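PDB 6RXA: argininosuccinate lyase from Chelativorans sp., which acts as an EDDS lyase, a carbon-nitrogen lyase of the aspartase/fumarase superfamily, and probably also releases fumarate from argininosuccinate. Local coordinates for residues A49-V52 with M53-Q57; A180-L183 with D184-R187; A475-A478 with L479-K483. The protein carries 2 engineered substitutions. All coordinates share one frame; numbering follows the deposited sequence.

Contact 1 (A49-V52 with M53-Q57); sequences AHVV and MLTEQ
Leu-54 lays its branched end over one face of the His-50 imidazole, one helical turn further along the chain. The branch carbon CG of Leu-54 stands 4.2 Å from the centroid of the His-50 ring in a CH-pi contact, displaced toward the rim. Beyond it, Leu-54 CD1 reaches His-50 NE2 at 3.6 Å. The histidine turns its CG anti to the backbone N (chi1 -177°), which sets the ring beside its own carbonyl, on the side where Leu-54 follows. Met-53 comes in obliquely at the ND1 end: its chain is bent at both chi2 and chi3, and its terminal CE stops 3.7 Å from His-50 ND1. The ring's polar end, NE2, is hydrogen-bonded to the backbone oxygen of Ile-108, in the loop leading to Ser-111 and Arg-112.

These are the last two turns of helix 35-56, held by regular i to i+4 backbone bonds such as Leu-54 N to His-50 O at 2.9 Å. On another side Thr-55 adds the familiar threonine-to-helix bond. Its OG1 donates to Val-51 O at 2.7 Å, while Thr-55 N donates to the same oxygen at 3.0 Å, the two arriving from opposite faces of the carbonyl plane. The bond from OG1 to this shared oxygen holds the threonine side chain in its rotation (chi1 -49°), and Thr-55 OG1 is also hydrogen-bonded to Ser-65 OG of helix 62-79. Val-51 packs against that same helix through Ile-68 and Leu-69, whereas Val-52 faces Leu-486, Val-490 and Ile-493 of helix 451-500.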
ATOM      1  N   ALA A  49      36.655  -9.881  -8.279  1.00 15.78           N
ATOM      2  CA  ALA A  49      37.100  -9.692  -6.899  1.00 15.75           C
ATOM      3  C   ALA A  49      37.172 -11.016  -6.151  1.00 15.65           C
ATOM      4  O   ALA A  49      38.118 -11.254  -5.382  1.00 16.22           O
ATOM      5  CB  ALA A  49      36.169  -8.723  -6.169  1.00 16.28           C
ATOM      6  N   HIS A  50      36.174 -11.879  -6.337  1.00 14.85           N
ATOM      7  CA  HIS A  50      36.186 -13.174  -5.668  1.00 16.07           C
ATOM      8  C   HIS A  50      37.395 -13.987  -6.105  1.00 17.37           C
ATOM      9  O   HIS A  50      38.104 -14.567  -5.272  1.00 17.38           O
ATOM     10  CB  HIS A  50      34.884 -13.908  -5.977  1.00 15.98           C
ATOM     11  CG  HIS A  50      34.766 -15.220  -5.282  1.00 17.60           C
ATOM     12  ND1 HIS A  50      34.520 -15.323  -3.928  1.00 17.43           N
ATOM     13  CD2 HIS A  50      34.862 -16.485  -5.749  1.00 17.62           C
ATOM     14  CE1 HIS A  50      34.472 -16.603  -3.596  1.00 17.33           C
ATOM     15  NE2 HIS A  50      34.684 -17.326  -4.679  1.00 17.36           N
ATOM     16  N   VAL A  51      37.667 -14.013  -7.412  1.00 18.04           N
ATOM     17  CA  VAL A  51      38.796 -14.770  -7.948  1.00 17.34           C
ATOM     18  C   VAL A  51      40.127 -14.217  -7.447  1.00 16.93           C
ATOM     19  O   VAL A  51      41.027 -14.982  -7.083  1.00 16.60           O
ATOM     20  CB  VAL A  51      38.709 -14.810  -9.484  1.00 18.41           C
ATOM     21  CG1 VAL A  51      40.024 -15.239 -10.089  1.00 17.78           C
ATOM     22  CG2 VAL A  51      37.580 -15.735  -9.923  1.00 19.51           C
ATOM     23  N   VAL A  52      40.283 -12.891  -7.431  1.00 16.63           N
ATOM     24  CA  VAL A  52      41.496 -12.283  -6.882  1.00 18.18           C
ATOM     25  C   VAL A  52      41.687 -12.689  -5.422  1.00 17.72           C
ATOM     26  O   VAL A  52      42.783 -13.090  -5.011  1.00 18.29           O
ATOM     27  CB  VAL A  52      41.458 -10.753  -7.059  1.00 18.61           C
ATOM     28  CG1 VAL A  52      42.577 -10.096  -6.271  1.00 19.14           C
ATOM     29  CG2 VAL A  52      41.552 -10.396  -8.531  1.00 19.18           C
ATOM     30  N   MET A  53      40.621 -12.619  -4.631  1.00 16.61           N
ATOM     31  CA  MET A  53      40.710 -13.036  -3.233  1.00 16.46           C
ATOM     32  C   MET A  53      41.091 -14.505  -3.117  1.00 17.01           C
ATOM     33  O   MET A  53      41.925 -14.866  -2.281  1.00 17.45           O
ATOM     34  CB  MET A  53      39.390 -12.742  -2.515  1.00 16.68           C
ATOM     35  CG  MET A  53      39.359 -13.162  -1.046  1.00 17.13           C
ATOM     36  SD  MET A  53      38.861 -14.884  -0.829  1.00 16.15           S
ATOM     37  CE  MET A  53      37.178 -14.838  -1.438  1.00 19.11           C
ATOM     38  N   LEU A  54      40.484 -15.376  -3.929  1.00 17.10           N
ATOM     39  CA  LEU A  54      40.843 -16.787  -3.858  1.00 18.25           C
ATOM     40  C   LEU A  54      42.313 -16.984  -4.177  1.00 19.52           C
ATOM     41  O   LEU A  54      42.951 -17.904  -3.651  1.00 20.55           O
ATOM     42  CB  LEU A  54      40.026 -17.616  -4.837  1.00 17.80           C
ATOM     43  CG  LEU A  54      38.530 -17.749  -4.618  1.00 18.81           C
ATOM     44  CD1 LEU A  54      37.925 -18.617  -5.702  1.00 20.01           C
ATOM     45  CD2 LEU A  54      38.241 -18.345  -3.254  1.00 18.95           C
ATOM     46  N   THR A  55      42.864 -16.133  -5.048  1.00 19.18           N
ATOM     47  CA  THR A  55      44.278 -16.219  -5.392  1.00 19.07           C
ATOM     48  C   THR A  55      45.148 -15.798  -4.211  1.00 20.10           C
ATOM     49  O   THR A  55      46.120 -16.481  -3.871  1.00 21.62           O
ATOM     50  CB  THR A  55      44.567 -15.336  -6.600  1.00 19.37           C
ATOM     51  OG1 THR A  55      43.611 -15.611  -7.626  1.00 19.14           O
ATOM     52  CG2 THR A  55      45.968 -15.650  -7.158  1.00 20.42           C
ATOM     53  N   GLU A  56      44.803 -14.677  -3.564  1.00 20.08           N
ATOM     54  CA  GLU A  56      45.525 -14.264  -2.364  1.00 20.71           C
ATOM     55  C   GLU A  56      45.518 -15.368  -1.316  1.00 20.81           C
ATOM     56  O   GLU A  56      46.499 -15.550  -0.586  1.00 22.98           O
ATOM     57  CB  GLU A  56      44.901 -13.001  -1.761  1.00 21.68           C
ATOM     58  CG  GLU A  56      44.968 -11.761  -2.632  1.00 25.17           C
ATOM     59  CD  GLU A  56      44.650 -10.481  -1.866  1.00 33.07           C
ATOM     60  OE1 GLU A  56      44.796  -9.386  -2.455  1.00 37.32           O
ATOM     61  OE2 GLU A  56      44.259 -10.562  -0.679  1.00 35.24           O
ATOM     62  N   GLN A  57      44.408 -16.096  -1.206  1.00 19.19           N
ATOM     63  CA  GLN A  57      44.256 -17.131  -0.190  1.00 19.81           C
ATOM     64  C   GLN A  57      44.892 -18.457  -0.593  1.00 22.95           C
ATOM     65  O   GLN A  57      44.855 -19.404   0.203  1.00 25.54           O
ATOM     66  CB  GLN A  57      42.776 -17.345   0.132  1.00 19.11           C
ATOM     67  CG  GLN A  57      42.101 -16.133   0.728  1.00 19.71           C
ATOM     68  CD  GLN A  57      42.777 -15.668   1.994  1.00 21.85           C
ATOM     69  OE1 GLN A  57      43.590 -14.744   1.978  1.00 23.83           O
ATOM     70  NE2 GLN A  57      42.470 -16.325   3.095  1.00 21.60           N
TER

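Contact 2 (A180-L183 with D184-R187); sequences AKNL and DRYR
Asn-182 and Arg-185 cross at a slant, their amide and guanidinium planes 55° apart. Arg-185 NH1 gives a hydrogen to Asn-182 OD1 at 3.0 Å, coming down from above the carbonyl plane rather than along it, while the oxygen lies at the edge of the guanidinium, somewhat tilted from its plane. The arginine chain is extended from CG to NE, and its NE forms a salt bridge with Glu-240 of the second subunit.

Arg-187 is turned quite differently. A bend at chi3 (-69°) folds its guanidinium back over the helix, one face above Leu-183 O, which sits 3.7 Å from the plane. Its edge takes Asp-184 and a water: Arg-187 NH2 makes a salt bridge with Asp-184 OD1 at 2.8 Å, nearly in the guanidinium plane but well above that of the carboxylate. The water, donating to Ala-180 O at 2.7 Å, is also weakly bound by Arg-187 NH2, and NH1 pairs with Asp-468 of helix 451-500. A methionine in place of Arg-187 would probably leave Asp-184 and Asp-468 without their shared cation and the water with one support fewer. Tyr-186 points elsewhere, its CD2 3.3 Å from Asn-182 O and its hydroxyl bonded to Asn-245.

In the helical core of this superfamily, helix 168-193 thus serves both its own chain and a neighbour. Lys-181 likewise pairs with Glu-230 of the second subunit, so charges borne on successive turns are probably neutralised partly within the chain and partly across the subunit interface.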
ATOM      1  N   ALA A 180      17.211  18.784   3.114  1.00 13.30           N
ATOM      2  CA  ALA A 180      18.323  18.471   3.999  1.00 13.42           C
ATOM      3  C   ALA A 180      18.046  17.193   4.780  1.00 13.21           C
ATOM      4  O   ALA A 180      18.926  16.332   4.909  1.00 14.39           O
ATOM      5  CB  ALA A 180      18.587  19.651   4.923  1.00 14.02           C
ATOM      6  N   LYS A 181      16.816  17.031   5.274  1.00 12.98           N
ATOM      7  CA  LYS A 181      16.482  15.842   6.045  1.00 12.97           C
ATOM      8  C   LYS A 181      16.412  14.609   5.153  1.00 12.62           C
ATOM      9  O   LYS A 181      16.820  13.517   5.563  1.00 13.46           O
ATOM     10  CB  LYS A 181      15.196  16.067   6.840  1.00 13.12           C
ATOM     11  CG  LYS A 181      15.420  17.019   8.015  1.00 14.09           C
ATOM     12  CD  LYS A 181      14.168  17.195   8.855  1.00 15.32           C
ATOM     13  CE  LYS A 181      13.108  17.947   8.081  1.00 18.97           C
ATOM     14  NZ  LYS A 181      12.061  18.460   9.027  1.00 24.72           N
ATOM     15  N   ASN A 182      15.916  14.756   3.919  1.00 12.51           N
ATOM     16  CA  ASN A 182      15.935  13.633   2.986  1.00 12.24           C
ATOM     17  C   ASN A 182      17.358  13.225   2.619  1.00 12.66           C
ATOM     18  O   ASN A 182      17.643  12.031   2.465  1.00 13.34           O
ATOM     19  CB  ASN A 182      15.083  13.950   1.757  1.00 11.86           C
ATOM     20  CG  ASN A 182      13.600  13.756   2.033  1.00 12.47           C
ATOM     21  OD1 ASN A 182      13.201  12.745   2.610  1.00 14.06           O
ATOM     22  ND2 ASN A 182      12.785  14.734   1.658  1.00 12.92           N
ATOM     23  N   LEU A 183      18.276  14.189   2.513  1.00 12.43           N
ATOM     24  CA  LEU A 183      19.674  13.835   2.267  1.00 12.84           C
ATOM     25  C   LEU A 183      20.247  13.052   3.447  1.00 13.39           C
ATOM     26  O   LEU A 183      20.987  12.086   3.251  1.00 14.56           O
ATOM     27  CB  LEU A 183      20.490  15.089   1.962  1.00 12.81           C
ATOM     28  CG  LEU A 183      20.270  15.630   0.543  1.00 14.28           C
ATOM     29  CD1 LEU A 183      20.760  17.050   0.427  1.00 15.10           C
ATOM     30  CD2 LEU A 183      20.948  14.753  -0.523  1.00 14.99           C
ATOM     31  N   ASP A 184      19.904  13.438   4.677  1.00 13.22           N
ATOM     32  CA  ASP A 184      20.287  12.629   5.827  1.00 12.73           C
ATOM     33  C   ASP A 184      19.715  11.214   5.713  1.00 12.51           C
ATOM     34  O   ASP A 184      20.420  10.229   5.961  1.00 13.42           O
ATOM     35  CB  ASP A 184      19.825  13.275   7.130  1.00 14.32           C
ATOM     36  CG  ASP A 184      20.689  14.446   7.565  1.00 17.47           C
ATOM     37  OD1 ASP A 184      21.893  14.506   7.222  1.00 18.35           O
ATOM     38  OD2 ASP A 184      20.148  15.309   8.299  1.00 19.34           O
ATOM     39  N   ARG A 185      18.429  11.084   5.352  1.00 12.14           N
ATOM     40  CA  ARG A 185      17.847   9.746   5.242  1.00 11.65           C
ATOM     41  C   ARG A 185      18.627   8.895   4.245  1.00 11.98           C
ATOM     42  O   ARG A 185      18.893   7.709   4.484  1.00 12.67           O
ATOM     43  CB  ARG A 185      16.386   9.809   4.789  1.00 12.28           C
ATOM     44  CG  ARG A 185      15.388  10.304   5.809  1.00 13.30           C
ATOM     45  CD  ARG A 185      13.908  10.238   5.256  1.00 13.44           C
ATOM     46  NE  ARG A 185      13.094  10.707   6.351  1.00 13.55           N
ATOM     47  CZ  ARG A 185      12.691  11.956   6.520  1.00 13.52           C
ATOM     48  NH1 ARG A 185      12.866  12.882   5.576  1.00 14.17           N
ATOM     49  NH2 ARG A 185      12.065  12.264   7.635  1.00 13.35           N
ATOM     50  N   TYR A 186      18.983   9.482   3.100  1.00 12.15           N
ATOM     51  CA  TYR A 186      19.700   8.738   2.075  1.00 11.86           C
ATOM     52  C   TYR A 186      21.127   8.391   2.500  1.00 12.46           C
ATOM     53  O   TYR A 186      21.595   7.286   2.220  1.00 12.88           O
ATOM     54  CB  TYR A 186      19.726   9.538   0.777  1.00 12.24           C
ATOM     55  CG  TYR A 186      18.513   9.421  -0.111  1.00 11.55           C
ATOM     56  CD1 TYR A 186      18.080   8.182  -0.588  1.00 11.86           C
ATOM     57  CD2 TYR A 186      17.823  10.555  -0.520  1.00 11.04           C
ATOM     58  CE1 TYR A 186      16.990   8.083  -1.431  1.00 11.91           C
ATOM     59  CE2 TYR A 186      16.731  10.459  -1.371  1.00 11.24           C
ATOM     60  CZ  TYR A 186      16.319   9.229  -1.814  1.00 11.75           C
ATOM     61  OH  TYR A 186      15.234   9.156  -2.659  1.00 12.95           O
ATOM     62  N   ARG A 187      21.848   9.308   3.154  1.00 12.46           N
ATOM     63  CA  ARG A 187      23.199   8.979   3.617  1.00 12.63           C
ATOM     64  C   ARG A 187      23.174   7.920   4.718  1.00 12.54           C
ATOM     65  O   ARG A 187      24.056   7.051   4.782  1.00 13.25           O
ATOM     66  CB  ARG A 187      23.910  10.232   4.111  1.00 13.48           C
ATOM     67  CG  ARG A 187      24.294  11.217   3.010  1.00 14.61           C
ATOM     68  CD  ARG A 187      25.094  12.407   3.551  1.00 15.58           C
ATOM     69  NE  ARG A 187      24.282  13.292   4.379  1.00 16.29           N
ATOM     70  CZ  ARG A 187      23.851  14.497   4.008  1.00 17.33           C
ATOM     71  NH1 ARG A 187      24.160  15.012   2.818  1.00 16.62           N
ATOM     72  NH2 ARG A 187      23.118  15.202   4.850  1.00 18.92           N
TER
HETATM   73  O   HOH W   1      21.306  17.323   5.734  1.00 25.50           O

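Contact 3 (A475-A478 with L479-K483); sequences ATQA and LANAK
Gln-477 O receives the shortest hydrogen bond of this turn, from Asn-481 N at 2.8 Å, with the donor set nearly along the C=O axis. The same two residues meet a second time through their side chains. Gln-477 NE2 donates to Asn-481 OD1 at 2.9 Å, and the bond is fairly straight, with an N-H...O angle of 160°. The acceptor lies in the amide plane of the glutamine, so the N-H is well directed, but on the asparagine side the donor arrives from above the carbonyl plane. The two amides are turned 41° against each other, crossing at a slant instead of lying flat together.

The glutamine reaches its partner by a bend. Its CG stands anti to the backbone N and the chain then folds at chi2 (66°), bringing the amide forward over the next turn. Asn-481 in turn places its carboxamide beside its own backbone N, with CG only 3.2 Å from Gln-477 O. An i to i+4 pair of this sort straps two consecutive turns together along the solvent-facing side of a helix; here both residues are exposed, so water probably competes for the side-chain bond.

The i to i+4 backbone series continues on either side of this pair, though the bond from Leu-479 N to Ala-475 O is weak at 3.3 Å. Thr-476 OG1 bonds back to Leu-472 O, one turn earlier.

The side bearing Ala-475 and Leu-479 looks inward. Both rest on Leu-129, and Leu-479 also touches Arg-125 and Asp-126, which seats this part of the long helix 451-500 against helix 112-147.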
ATOM      1  N   ALA A 475      32.456   9.655  -1.103  1.00 15.93           N
ATOM      2  CA  ALA A 475      31.880   8.333  -1.329  1.00 15.98           C
ATOM      3  C   ALA A 475      32.147   7.861  -2.750  1.00 16.13           C
ATOM      4  O   ALA A 475      32.480   6.691  -2.971  1.00 17.45           O
ATOM      5  CB  ALA A 475      30.374   8.335  -1.051  1.00 16.09           C
ATOM      6  N   THR A 476      32.015   8.767  -3.728  1.00 16.53           N
ATOM      7  CA  THR A 476      32.273   8.422  -5.124  1.00 17.62           C
ATOM      8  C   THR A 476      33.733   8.049  -5.341  1.00 17.16           C
ATOM      9  O   THR A 476      34.040   7.068  -6.034  1.00 18.35           O
ATOM     10  CB  THR A 476      31.871   9.594  -6.023  1.00 22.32           C
ATOM     11  OG1 THR A 476      30.464   9.859  -5.873  1.00 21.76           O
ATOM     12  CG2 THR A 476      32.157   9.271  -7.476  1.00 27.30           C
ATOM     13  N   GLN A 477      34.653   8.830  -4.775  1.00 17.21           N
ATOM     14  CA  GLN A 477      36.072   8.563  -4.971  1.00 18.67           C
ATOM     15  C   GLN A 477      36.477   7.232  -4.344  1.00 18.07           C
ATOM     16  O   GLN A 477      37.297   6.502  -4.909  1.00 19.46           O
ATOM     17  CB  GLN A 477      36.895   9.714  -4.402  1.00 25.24           C
ATOM     18  CG  GLN A 477      38.363   9.681  -4.813  1.00 40.18           C
ATOM     19  CD  GLN A 477      38.553   9.892  -6.305  1.00 57.76           C
ATOM     20  OE1 GLN A 477      38.127  10.904  -6.860  1.00 77.46           O
ATOM     21  NE2 GLN A 477      39.181   8.926  -6.965  1.00 50.66           N
ATOM     22  N   ALA A 478      35.904   6.888  -3.186  1.00 17.26           N
ATOM     23  CA  ALA A 478      36.208   5.601  -2.572  1.00 18.55           C
ATOM     24  C   ALA A 478      35.870   4.447  -3.510  1.00 17.53           C
ATOM     25  O   ALA A 478      36.645   3.491  -3.634  1.00 17.24           O
ATOM     26  CB  ALA A 478      35.452   5.458  -1.253  1.00 20.07           C
ATOM     27  N   LEU A 479      34.720   4.520  -4.184  1.00 16.96           N
ATOM     28  CA  LEU A 479      34.351   3.455  -5.117  1.00 16.92           C
ATOM     29  C   LEU A 479      35.258   3.455  -6.336  1.00 17.67           C
ATOM     30  O   LEU A 479      35.653   2.389  -6.824  1.00 18.24           O
ATOM     31  CB  LEU A 479      32.891   3.611  -5.543  1.00 16.62           C
ATOM     32  CG  LEU A 479      31.842   3.527  -4.437  1.00 16.25           C
ATOM     33  CD1 LEU A 479      30.466   3.514  -5.054  1.00 16.74           C
ATOM     34  CD2 LEU A 479      32.091   2.302  -3.573  1.00 16.05           C
ATOM     35  N   ALA A 480      35.616   4.642  -6.839  1.00 18.31           N
ATOM     36  CA  ALA A 480      36.492   4.708  -8.002  1.00 19.77           C
ATOM     37  C   ALA A 480      37.873   4.159  -7.682  1.00 19.60           C
ATOM     38  O   ALA A 480      38.469   3.452  -8.500  1.00 19.79           O
ATOM     39  CB  ALA A 480      36.583   6.156  -8.488  1.00 21.85           C
ATOM     40  N   ASN A 481      38.402   4.471  -6.497  1.00 19.74           N
ATOM     41  CA  ASN A 481      39.710   3.952  -6.123  1.00 20.56           C
ATOM     42  C   ASN A 481      39.685   2.432  -6.015  1.00 19.92           C
ATOM     43  O   ASN A 481      40.629   1.752  -6.440  1.00 20.37           O
ATOM     44  CB  ASN A 481      40.157   4.568  -4.804  1.00 21.89           C
ATOM     45  CG  ASN A 481      40.467   6.043  -4.934  1.00 27.04           C
ATOM     46  OD1 ASN A 481      40.570   6.569  -6.044  1.00 30.61           O
ATOM     47  ND2 ASN A 481      40.614   6.718  -3.806  1.00 28.39           N
ATOM     48  N   ALA A 482      38.616   1.877  -5.442  1.00 19.02           N
ATOM     49  CA  ALA A 482      38.539   0.428  -5.318  1.00 18.51           C
ATOM     50  C   ALA A 482      38.452  -0.226  -6.687  1.00 18.85           C
ATOM     51  O   ALA A 482      39.101  -1.246  -6.936  1.00 18.14           O
ATOM     52  CB  ALA A 482      37.337   0.024  -4.467  1.00 17.47           C
ATOM     53  N   LYS A 483      37.651   0.341  -7.585  1.00 19.10           N
ATOM     54  CA  LYS A 483      37.506  -0.251  -8.906  1.00 20.40           C
ATOM     55  C   LYS A 483      38.836  -0.245  -9.647  1.00 19.37           C
ATOM     56  O   LYS A 483      39.165  -1.203 -10.355  1.00 19.56           O
ATOM     57  CB  LYS A 483      36.399   0.455  -9.685  1.00 26.11           C
ATOM     58  CG  LYS A 483      36.022  -0.266 -10.971  1.00 35.18           C
ATOM     59  CD  LYS A 483      34.783   0.348 -11.615  1.00 44.03           C
ATOM     60  CE  LYS A 483      34.377  -0.438 -12.855  1.00 53.83           C
ATOM     61  NZ  LYS A 483      33.193   0.136 -13.547  1.00 63.08           N
TER

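Overall arrangement
The long helix 451-500 ties the three contacts together. Contact 3 lies within it, its centre about 20 Å from that of contact 1 and about 21 Å from that of contact 2, with nearest atoms about 8 Å apart in both cases. Earlier residues of the helix, Glu-464, Asp-468 and Trp-471, meet contact 2, and later ones, Leu-486, Val-490 and Ile-493, meet contact 1. Contacts 1 and 2 are about 36 Å apart between centres. Contact 1 approaches the substrate site, the side chain of His-50 lying about 9 Å from that of the fumarate-binding Ser-111. Contact 2 instead faces another subunit, with a sodium ion about 3 Å from the Arg-185 side chain.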